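Local coordinates for protein methyl-accepting chemotaxis sensory transducer (Anaeromyxobacter dehalogenans, PDB 4K08) that probably senses small molecules in the periplasm through a PAS-like Cache domain and passes the signal on to the chemotaxis machinery, at residues 15-26 with 128-139; 59-67 with 93-101. One frame throughout, in Å; residues are numbered along the deposited sequence. Where two conformers were deposited one is given.

Contact 1 (15-26 with 128-139); sequences VEAAHGLVEHQG and TQYQPWGWVVGS. With ZN (zinc ion), chain B.
Val22 of helix 15-26 pushes one methyl, CG1, among three aromatic rings of the hairpin 128-139. Its chi1 of 171° sets CG1 anti to the backbone N and aims it at the root of the Tyr130 ring, 3.5 Å from Tyr130 CG. The same methyl lies 4.0 Å from Trp133 CZ3 and also touches Trp135 CE3. The rings are layered among themselves. Tyr130 CE2 sits over the centre of the Trp133 ring, and Pro132 CD lies over a face of the Tyr130 ring. Trp133 CE3 in turn lies over the rim of one face of Trp135. Tyr130 reaches along the helix to Gly26, where its OH comes 3.2 Å from Gly26 CA; Trp133 CZ2 meets the same carbon. Glu23 CG lies alongside the CD1-CE1 side of the Tyr130 ring.

One turn back, the His19 ring is held between Thr128 OG1, centred over one face, and Glu23 CG near the rim of the opposite face. Its NE2 gives a weak, bent hydrogen bond to Gln129 O (2.6 Å, 125° at the hydrogen), which lies at the ring edge. Val15 splits its methyls. The Val15 and Thr128 side chains pass in opposite directions, with Val15 CG1 3.7 Å from Thr128 CG2, while Val15 CG2 packs tightly on Ser139 CB at 3.5 Å. Ser139 OG is hydrogen-bonded to Tyr52 OH and Tyr57 O. Ala18 CB rests on Val137 CG1. On the outer side of the helix His24 NE2 binds a zinc ion at 2.1 Å, away from the hairpin.

In the turn, Gly134 and Trp135 face Tyr130 as a G1 beta bulge. The whole is the packing of the long N-terminal helix on the antiparallel sheet of a PAS-like Cache domain.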
loop_
_atom_site.group_PDB
_atom_site.type_symbol
_atom_site.label_atom_id
_atom_site.label_comp_id
_atom_site.label_asym_id
_atom_site.label_seq_id
_atom_site.Cartn_x
_atom_site.Cartn_y
_atom_site.Cartn_z
ATOM N N VAL A 15 4.752 -7.380 0.724
ATOM C CA VAL A 15 4.866 -5.955 0.880
ATOM C C VAL A 15 6.344 -5.619 1.047
ATOM O O VAL A 15 6.807 -4.575 0.578
ATOM C CB VAL A 15 4.040 -5.421 2.066
ATOM C CG1 VAL A 15 4.472 -4.008 2.408
ATOM C CG2 VAL A 15 2.534 -5.500 1.741
ATOM N N GLU A 16 7.097 -6.496 1.705
ATOM C CA GLU A 16 8.528 -6.258 1.829
ATOM C C GLU A 16 9.204 -6.322 0.456
ATOM O O GLU A 16 10.156 -5.587 0.190
ATOM C CB GLU A 16 9.176 -7.241 2.812
ATOM C CG GLU A 16 9.210 -6.693 4.189
ATOM C CD GLU A 16 10.075 -5.428 4.268
ATOM O OE1 GLU A 16 11.282 -5.487 3.876
ATOM O OE2 GLU A 16 9.536 -4.380 4.722
ATOM N N ALA A 17 8.703 -7.179 -0.426
ATOM C CA ALA A 17 9.208 -7.203 -1.793
ATOM C C ALA A 17 8.969 -5.867 -2.477
ATOM O O ALA A 17 9.858 -5.361 -3.169
ATOM C CB ALA A 17 8.567 -8.329 -2.594
ATOM N N ALA A 18 7.766 -5.308 -2.291
ATOM C CA ALA A 18 7.385 -4.016 -2.868
ATOM C C ALA A 18 8.269 -2.915 -2.269
ATOM O O ALA A 18 8.675 -1.986 -2.970
ATOM C CB ALA A 18 5.914 -3.714 -2.601
ATOM N N HIS A 19 8.594 -3.038 -0.979
ATOM C CA HIS A 19 9.506 -2.073 -0.343
ATOM C C HIS A 19 10.893 -2.142 -1.036
ATOM O O HIS A 19 11.509 -1.120 -1.343
ATOM C CB HIS A 19 9.629 -2.349 1.161
ATOM C CG HIS A 19 10.206 -1.202 1.941
ATOM N ND1 HIS A 19 11.245 -1.348 2.830
ATOM C CD2 HIS A 19 9.882 0.117 1.960
ATOM C CE1 HIS A 19 11.547 -0.171 3.351
ATOM N NE2 HIS A 19 10.731 0.729 2.842
ATOM N N GLY A 20 11.359 -3.353 -1.316
ATOM C CA GLY A 20 12.616 -3.557 -2.017
ATOM C C GLY A 20 12.677 -2.927 -3.406
ATOM O O GLY A 20 13.665 -2.284 -3.785
ATOM N N LEU A 21 11.623 -3.147 -4.184
ATOM C CA LEU A 21 11.472 -2.562 -5.503
ATOM C C LEU A 21 11.497 -1.035 -5.432
ATOM O O LEU A 21 12.193 -0.379 -6.214
ATOM C CB LEU A 21 10.154 -3.091 -6.076
ATOM C CG LEU A 21 9.257 -2.498 -7.139
ATOM C CD1 LEU A 21 8.000 -3.455 -7.189
ATOM C CD2 LEU A 21 8.836 -1.090 -6.919
ATOM N N VAL A 22 10.748 -0.465 -4.484
ATOM C CA VAL A 22 10.765 0.983 -4.299
ATOM C C VAL A 22 12.181 1.499 -3.867
ATOM O O VAL A 22 12.714 2.440 -4.503
ATOM C CB VAL A 22 9.650 1.454 -3.341
ATOM C CG1 VAL A 22 9.852 2.941 -3.001
ATOM C CG2 VAL A 22 8.254 1.202 -3.968
ATOM N N GLU A 23 12.811 0.878 -2.860
ATOM C CA GLU A 23 14.155 1.324 -2.436
ATOM C C GLU A 23 15.132 1.243 -3.591
ATOM O O GLU A 23 15.922 2.148 -3.785
ATOM C CB GLU A 23 14.699 0.537 -1.235
ATOM C CG GLU A 23 13.942 0.813 0.061
ATOM C CD GLU A 23 14.748 0.518 1.329
ATOM O OE1 GLU A 23 15.797 -0.166 1.230
ATOM O OE2 GLU A 23 14.325 0.978 2.424
ATOM N N HIS A 24 15.047 0.176 -4.385
ATOM C CA HIS A 24 15.954 -0.011 -5.523
ATOM C C HIS A 24 15.909 1.153 -6.501
ATOM O O HIS A 24 16.956 1.621 -6.969
ATOM C CB HIS A 24 15.637 -1.310 -6.287
ATOM C CG HIS A 24 16.717 -1.716 -7.242
ATOM N ND1 HIS A 24 18.018 -1.951 -6.838
ATOM C CD2 HIS A 24 16.698 -1.897 -8.587
ATOM C CE1 HIS A 24 18.747 -2.281 -7.887
ATOM N NE2 HIS A 24 17.975 -2.247 -8.963
ATOM N N GLN A 25 14.695 1.616 -6.819
ATOM C CA GLN A 25 14.528 2.765 -7.716
ATOM C C GLN A 25 15.050 4.062 -7.065
ATOM O O GLN A 25 15.746 4.853 -7.718
ATOM C CB GLN A 25 13.061 2.918 -8.164
ATOM C CG GLN A 25 12.584 1.804 -9.077
ATOM C CD GLN A 25 13.515 1.621 -10.288
ATOM O OE1 GLN A 25 13.921 2.591 -10.944
ATOM N NE2 GLN A 25 13.876 0.375 -10.568
ATOM N N GLY A 26 14.731 4.259 -5.785
ATOM C CA GLY A 26 15.191 5.427 -5.036
ATOM C C GLY A 26 16.712 5.545 -5.007
ATOM O O GLY A 26 17.260 6.652 -5.121
ATOM N N THR A 128 4.043 -0.209 4.767
ATOM C CA THR A 128 5.426 0.162 5.019
ATOM C C THR A 128 5.680 1.533 4.400
ATOM O O THR A 128 4.831 2.055 3.698
ATOM C CB THR A 128 6.383 -0.903 4.487
ATOM O OG1 THR A 128 7.697 -0.638 5.006
ATOM C CG2 THR A 128 6.378 -0.901 2.967
ATOM N N GLN A 129 6.825 2.146 4.669
ATOM C CA GLN A 129 7.051 3.490 4.141
ATOM C C GLN A 129 8.328 3.524 3.333
ATOM O O GLN A 129 9.241 2.707 3.541
ATOM C CB GLN A 129 7.150 4.529 5.277
ATOM C CG GLN A 129 8.396 4.346 6.099
ATOM C CD GLN A 129 8.503 5.319 7.267
ATOM O OE1 GLN A 129 7.768 6.332 7.355
ATOM N NE2 GLN A 129 9.441 5.027 8.168
ATOM N N TYR A 130 8.386 4.483 2.416
ATOM C CA TYR A 130 9.656 4.871 1.807
ATOM C C TYR A 130 9.817 6.368 2.074
ATOM O O TYR A 130 9.195 7.201 1.412
ATOM C CB TYR A 130 9.692 4.503 0.295
ATOM C CG TYR A 130 11.018 4.888 -0.317
ATOM C CD1 TYR A 130 12.216 4.326 0.154
ATOM C CD2 TYR A 130 11.097 5.862 -1.308
ATOM C CE1 TYR A 130 13.461 4.704 -0.371
ATOM C CE2 TYR A 130 12.339 6.252 -1.842
ATOM C CZ TYR A 130 13.513 5.665 -1.368
ATOM O OH TYR A 130 14.742 6.039 -1.908
ATOM N N GLN A 131 10.605 6.726 3.085
ATOM C CA GLN A 131 10.567 8.097 3.602
ATOM C C GLN A 131 11.054 9.147 2.612
ATOM O O GLN A 131 10.490 10.244 2.547
ATOM C CB GLN A 131 11.369 8.227 4.906
ATOM C CG GLN A 131 10.600 7.740 6.116
ATOM C CD GLN A 131 11.050 8.422 7.394
ATOM O OE1 GLN A 131 12.195 8.260 7.819
ATOM N NE2 GLN A 131 10.157 9.217 7.999
ATOM N N PRO A 132 12.089 8.833 1.826
ATOM C CA PRO A 132 12.550 9.957 0.992
ATOM C C PRO A 132 11.448 10.497 0.055
ATOM O O PRO A 132 11.586 11.632 -0.392
ATOM C CB PRO A 132 13.728 9.357 0.188
ATOM C CG PRO A 132 14.241 8.210 1.052
ATOM C CD PRO A 132 12.973 7.661 1.757
ATOM N N TRP A 133 10.383 9.732 -0.239
ATOM C CA TRP A 133 9.349 10.235 -1.138
ATOM C C TRP A 133 8.037 10.469 -0.409
ATOM O O TRP A 133 7.038 10.881 -1.022
ATOM C CB TRP A 133 9.088 9.236 -2.284
ATOM C CG TRP A 133 10.249 9.097 -3.250
ATOM C CD1 TRP A 133 11.322 9.953 -3.399
ATOM C CD2 TRP A 133 10.438 8.034 -4.198
ATOM N NE1 TRP A 133 12.175 9.470 -4.382
ATOM C CE2 TRP A 133 11.651 8.304 -4.896
ATOM C CE3 TRP A 133 9.697 6.872 -4.524
ATOM C CZ2 TRP A 133 12.144 7.463 -5.906
ATOM C CZ3 TRP A 133 10.189 6.023 -5.531
ATOM C CH2 TRP A 133 11.427 6.323 -6.204
ATOM N N GLY A 134 8.032 10.199 0.889
ATOM C CA GLY A 134 6.824 10.363 1.688
ATOM C C GLY A 134 5.755 9.352 1.247
ATOM O O GLY A 134 4.558 9.670 1.265
ATOM N N TRP A 135 6.175 8.156 0.812
ATOM C CA TRP A 135 5.232 7.116 0.372
ATOM C C TRP A 135 4.883 6.102 1.465
ATOM O O TRP A 135 5.728 5.745 2.299
ATOM C CB TRP A 135 5.825 6.309 -0.797
ATOM C CG TRP A 135 5.748 7.017 -2.079
ATOM C CD1 TRP A 135 5.335 8.302 -2.289
ATOM C CD2 TRP A 135 6.054 6.476 -3.349
ATOM N NE1 TRP A 135 5.386 8.598 -3.630
ATOM C CE2 TRP A 135 5.812 7.483 -4.303
ATOM C CE3 TRP A 135 6.489 5.211 -3.782
ATOM C CZ2 TRP A 135 6.022 7.277 -5.682
ATOM C CZ3 TRP A 135 6.693 5.007 -5.135
ATOM C CH2 TRP A 135 6.474 6.042 -6.069
ATOM N N VAL A 136 3.654 5.603 1.401
ATOM C CA VAL A 136 3.257 4.426 2.152
ATOM C C VAL A 136 2.908 3.372 1.111
ATOM O O VAL A 136 2.144 3.669 0.209
ATOM C CB VAL A 136 2.005 4.708 3.020
ATOM C CG1 VAL A 136 1.475 3.400 3.707
ATOM C CG2 VAL A 136 2.340 5.802 4.068
ATOM N N VAL A 137 3.476 2.179 1.212
ATOM C CA VAL A 137 3.178 1.097 0.251
ATOM C C VAL A 137 2.489 -0.031 1.023
ATOM O O VAL A 137 2.929 -0.375 2.138
ATOM C CB VAL A 137 4.481 0.559 -0.406
ATOM C CG1 VAL A 137 4.149 -0.450 -1.522
ATOM C CG2 VAL A 137 5.308 1.734 -0.946
ATOM N N GLY A 138 1.388 -0.563 0.492
ATOM C CA GLY A 138 0.601 -1.524 1.256
ATOM C C GLY A 138 0.050 -2.647 0.399
ATOM O O GLY A 138 -0.022 -2.529 -0.836
ATOM N N SER A 139 -0.331 -3.738 1.065
ATOM C CA SER A 139 -1.105 -4.817 0.447
ATOM C C SER A 139 -1.803 -5.525 1.597
ATOM O O SER A 139 -1.308 -5.477 2.730
ATOM C CB SER A 139 -0.213 -5.811 -0.331
ATOM O OG SER A 139 -1.007 -6.767 -1.024
HETATM ZN ZN ZN B . 18.722 -3.517 -10.408
HETATM O O HOH W 1 20.727 -2.135 -10.655
#

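Contact 2 (59-67 with 93-101); sequences WVNDLEPRM and FQEFVRTVR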
loop_
_atom_site.group_PDB
_atom_site.type_symbol
_atom_site.label_atom_id
_atom_site.label_comp_id
_atom_site.label_asym_id
_atom_site.label_seq_id
_atom_site.Cartn_x
_atom_site.Cartn_y
_atom_site.Cartn_z
ATOM N N TRP A 59 -0.991 -0.839 -3.257
ATOM C CA TRP A 59 -1.332 0.540 -3.571
ATOM C C TRP A 59 -0.272 1.425 -2.927
ATOM O O TRP A 59 0.483 0.990 -2.070
ATOM C CB TRP A 59 -2.727 0.953 -2.992
ATOM C CG TRP A 59 -2.660 1.120 -1.463
ATOM C CD1 TRP A 59 -2.347 2.284 -0.744
ATOM C CD2 TRP A 59 -2.852 0.093 -0.475
ATOM N NE1 TRP A 59 -2.379 2.026 0.614
ATOM C CE2 TRP A 59 -2.631 0.696 0.816
ATOM C CE3 TRP A 59 -3.173 -1.270 -0.538
ATOM C CZ2 TRP A 59 -2.747 -0.021 2.014
ATOM C CZ3 TRP A 59 -3.301 -2.001 0.694
ATOM C CH2 TRP A 59 -3.084 -1.367 1.939
ATOM N N VAL A 60 -0.231 2.685 -3.338
ATOM C CA VAL A 60 0.675 3.634 -2.758
ATOM C C VAL A 60 -0.121 4.875 -2.379
ATOM O O VAL A 60 -0.879 5.412 -3.196
ATOM C CB VAL A 60 1.789 4.049 -3.759
ATOM C CG1 VAL A 60 2.693 5.142 -3.082
ATOM C CG2 VAL A 60 2.602 2.814 -4.233
ATOM N N ASN A 61 0.038 5.337 -1.144
ATOM C CA ASN A 61 -0.452 6.667 -0.805
ATOM C C ASN A 61 0.657 7.479 -0.140
ATOM O O ASN A 61 1.667 6.907 0.233
ATOM C CB ASN A 61 -1.736 6.623 0.058
ATOM C CG ASN A 61 -1.516 5.994 1.436
ATOM O OD1 ASN A 61 -1.710 4.784 1.625
ATOM N ND2 ASN A 61 -1.134 6.821 2.412
ATOM N N ASP A 62 0.466 8.794 -0.007
ATOM C CA ASP A 62 1.495 9.625 0.662
ATOM C C ASP A 62 1.032 10.011 2.054
ATOM O O ASP A 62 0.021 9.469 2.564
ATOM C CB ASP A 62 1.910 10.891 -0.137
ATOM C CG ASP A 62 0.781 11.930 -0.284
ATOM O OD1 ASP A 62 -0.203 11.974 0.518
ATOM O OD2 ASP A 62 0.881 12.723 -1.254
ATOM N N LEU A 63 1.765 10.934 2.678
ATOM C CA LEU A 63 1.575 11.184 4.106
ATOM C C LEU A 63 0.484 12.198 4.434
ATOM O O LEU A 63 0.111 12.339 5.593
ATOM C CB LEU A 63 2.921 11.593 4.750
ATOM C CG LEU A 63 3.993 10.486 4.619
ATOM C CD1 LEU A 63 5.318 10.979 5.184
ATOM C CD2 LEU A 63 3.566 9.179 5.289
ATOM N N GLU A 64 -0.053 12.879 3.424
ATOM C CA GLU A 64 -1.128 13.844 3.645
ATOM C C GLU A 64 -2.307 13.300 4.507
ATOM O O GLU A 64 -2.706 13.976 5.445
ATOM C CB GLU A 64 -1.615 14.445 2.310
ATOM C CG GLU A 64 -2.571 15.650 2.471
ATOM C CD GLU A 64 -2.946 16.303 1.138
ATOM O OE1 GLU A 64 -2.251 16.056 0.108
ATOM O OE2 GLU A 64 -3.951 17.045 1.112
ATOM N N PRO A 65 -2.857 12.083 4.222
ATOM C CA PRO A 65 -2.617 11.113 3.127
ATOM C C PRO A 65 -3.394 11.454 1.880
ATOM O O PRO A 65 -4.526 11.900 1.950
ATOM C CB PRO A 65 -3.113 9.767 3.683
ATOM C CG PRO A 65 -4.266 10.151 4.687
ATOM C CD PRO A 65 -3.843 11.597 5.222
ATOM N N ARG A 66 -2.757 11.232 0.727
ATOM C CA ARG A 66 -3.372 11.444 -0.553
ATOM C C ARG A 66 -2.990 10.217 -1.432
ATOM O O ARG A 66 -1.869 9.702 -1.317
ATOM C CB ARG A 66 -2.861 12.754 -1.185
ATOM C CG ARG A 66 -3.445 13.122 -2.595
ATOM C CD ARG A 66 -3.062 14.632 -2.987
ATOM N NE ARG A 66 -3.689 15.620 -2.082
ATOM C CZ ARG A 66 -4.859 16.210 -2.319
ATOM N NH1 ARG A 66 -5.549 15.918 -3.420
ATOM N NH2 ARG A 66 -5.352 17.123 -1.469
HETATM N N MSE A 67 -3.913 9.754 -2.265
HETATM C CA MSE A 67 -3.634 8.536 -3.047
HETATM C C MSE A 67 -2.623 8.896 -4.164
HETATM O O MSE A 67 -2.824 9.873 -4.911
HETATM C CB MSE A 67 -4.883 7.950 -3.682
HETATM C CG MSE A 67 -4.606 6.590 -4.338
HETATM SE SE MSE A 67 -4.208 5.218 -2.960
HETATM C CE MSE A 67 -5.980 4.872 -2.277
ATOM N N PHE A 93 -6.754 5.291 6.082
ATOM C CA PHE A 93 -5.507 5.866 5.491
ATOM C C PHE A 93 -4.782 6.723 6.530
ATOM O O PHE A 93 -3.559 6.626 6.670
ATOM C CB PHE A 93 -5.794 6.656 4.205
ATOM C CG PHE A 93 -6.262 5.787 3.075
ATOM C CD1 PHE A 93 -5.356 4.966 2.394
ATOM C CD2 PHE A 93 -7.610 5.745 2.718
ATOM C CE1 PHE A 93 -5.788 4.110 1.353
ATOM C CE2 PHE A 93 -8.065 4.901 1.671
ATOM C CZ PHE A 93 -7.126 4.081 0.978
ATOM N N GLN A 94 -5.553 7.483 7.326
ATOM C CA GLN A 94 -4.943 8.186 8.452
ATOM C C GLN A 94 -4.246 7.142 9.344
ATOM O O GLN A 94 -3.123 7.380 9.789
ATOM C CB GLN A 94 -5.960 9.087 9.224
ATOM C CG GLN A 94 -5.754 10.610 8.855
ATOM C CD GLN A 94 -7.080 11.405 8.885
ATOM O OE1 GLN A 94 -7.814 11.484 7.855
ATOM N NE2 GLN A 94 -7.425 11.943 10.080
ATOM N N GLU A 95 -4.874 5.982 9.554
ATOM C CA GLU A 95 -4.260 4.980 10.423
ATOM C C GLU A 95 -2.989 4.369 9.803
ATOM O O GLU A 95 -2.045 4.044 10.517
ATOM C CB GLU A 95 -5.275 3.908 10.841
ATOM C CG GLU A 95 -6.310 4.411 11.857
ATOM C CD GLU A 95 -5.674 4.921 13.156
ATOM O OE1 GLU A 95 -5.035 4.096 13.851
ATOM O OE2 GLU A 95 -5.789 6.138 13.468
ATOM N N PHE A 96 -2.946 4.226 8.480
ATOM C CA PHE A 96 -1.699 3.805 7.815
ATOM C C PHE A 96 -0.569 4.804 8.099
ATOM O O PHE A 96 0.559 4.423 8.388
ATOM C CB PHE A 96 -1.854 3.742 6.290
ATOM C CG PHE A 96 -2.873 2.742 5.806
ATOM C CD1 PHE A 96 -3.297 1.698 6.611
ATOM C CD2 PHE A 96 -3.368 2.827 4.502
ATOM C CE1 PHE A 96 -4.235 0.781 6.138
ATOM C CE2 PHE A 96 -4.315 1.914 4.029
ATOM C CZ PHE A 96 -4.734 0.886 4.844
ATOM N N VAL A 97 -0.881 6.083 7.931
ATOM C CA VAL A 97 0.134 7.130 8.057
ATOM C C VAL A 97 0.632 7.179 9.504
ATOM O O VAL A 97 1.842 7.281 9.726
ATOM C CB VAL A 97 -0.380 8.526 7.557
ATOM C CG1 VAL A 97 0.542 9.738 8.068
ATOM C CG2 VAL A 97 -0.536 8.494 6.055
ATOM N N ARG A 98 -0.286 7.066 10.476
ATOM C CA ARG A 98 0.107 7.041 11.900
ATOM C C ARG A 98 0.979 5.835 12.215
ATOM O O ARG A 98 1.957 5.940 12.924
ATOM C CB ARG A 98 -1.111 7.024 12.833
ATOM C CG ARG A 98 -1.861 8.344 12.938
ATOM C CD ARG A 98 -2.797 8.338 14.173
ATOM N NE ARG A 98 -4.207 8.365 13.791
ATOM C CZ ARG A 98 -4.781 9.393 13.150
ATOM N NH1 ARG A 98 -6.094 9.336 12.812
ATOM N NH2 ARG A 98 -4.032 10.480 12.821
ATOM N N THR A 99 0.624 4.687 11.658
ATOM C CA THR A 99 1.368 3.455 11.886
ATOM C C THR A 99 2.785 3.537 11.329
ATOM O O THR A 99 3.730 3.107 11.989
ATOM C CB THR A 99 0.661 2.271 11.186
ATOM O OG1 THR A 99 -0.667 2.158 11.705
ATOM C CG2 THR A 99 1.426 0.962 11.394
ATOM N N VAL A 100 2.955 4.026 10.097
ATOM C CA VAL A 100 4.303 4.047 9.545
ATOM C C VAL A 100 5.080 5.223 10.184
ATOM O O VAL A 100 6.265 5.081 10.443
ATOM C CB VAL A 100 4.399 4.142 7.997
ATOM C CG1 VAL A 100 3.529 2.988 7.278
ATOM C CG2 VAL A 100 4.027 5.527 7.515
ATOM N N ARG A 101 4.422 6.363 10.414
ATOM C CA ARG A 101 5.115 7.521 11.010
ATOM C C ARG A 101 5.548 7.191 12.437
ATOM O O ARG A 101 6.568 7.681 12.907
ATOM C CB ARG A 101 4.249 8.803 11.003
ATOM C CG ARG A 101 4.455 9.731 9.785
ATOM C CD ARG A 101 4.132 11.231 10.100
ATOM N NE ARG A 101 2.692 11.554 10.119
ATOM C CZ ARG A 101 2.084 12.419 9.292
ATOM N NH1 ARG A 101 0.772 12.629 9.401
ATOM N NH2 ARG A 101 2.769 13.086 8.359
#
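Trp59, Phe93 and Phe96 form an aromatic cluster between strand 59-62 and helix 93-101. Phe93 turns its edge toward the face of the Trp59 five-membered ring, an offset edge-to-face pair with planes at 89° and centroids 6.0 Å apart. Phe96 lies at only 29° to the indole but is slid aside, so the rings barely overlap. The close point there is Trp59 CZ2 to Phe96 CE2, 3.2 Å. Phe96 also meets Tyr110 edge-to-face, and Phe93 does the same with Tyr84.

Several polar bonds within 59-67 hold its side chains and turn. Trp59 NE1 donates to Asn61 OD1 at 3.0 Å, in both the indole plane and the carbonyl plane. The amide is tied at its other end too, by Asn61 ND2 to Asp62 O. This fixes its rotation, and OD1 meets the edges of both phenylalanine rings. Asp62 OD1 accepts from Glu64 N in an Asx turn. Strand 59-62 belongs to the antiparallel sheet of a PAS-like Cache domain, and helix 93-101 crosses this strand at -77°. An acetate ion, probably from the crystallisation liquor, lies about 4 Å from the Trp59 side chain.

Apolar contacts fill the rest. Pro65, after a cis peptide bond, puts CG 3.8 Å from Phe93 CB and CB against Val97 CG2. Val97 CG1 meets Leu63 CD2 at 4.1 Å. Selenomethionine Met67, its chain bent at chi2 and chi3, swings CE back to 3.5 Å from Phe93 CZ.

Contacts 1 and 2 lie about 12 Å apart, centre to centre, in one Cache domain. They share its antiparallel sheet, where strand 59-62 is the neighbour of strand 135-142. Segments 59-67 and 128-139 are joined by probable backbone hydrogen bonds, Val136 N to Asn61 O at 2.6 Å and Gly138 O to Trp59 N at 3.1 Å. Contact 1 packs helix 5-30 on the sheet; contact 2 packs helix 92-103. Along the chain contact 2 is nested inside the loop closed by contact 1, whose segments come from near both ends. Val137 points to helix 5-30 and Val136 touches Leu63 and Val100 of contact 2, so the helices pack on opposite faces of the sheet.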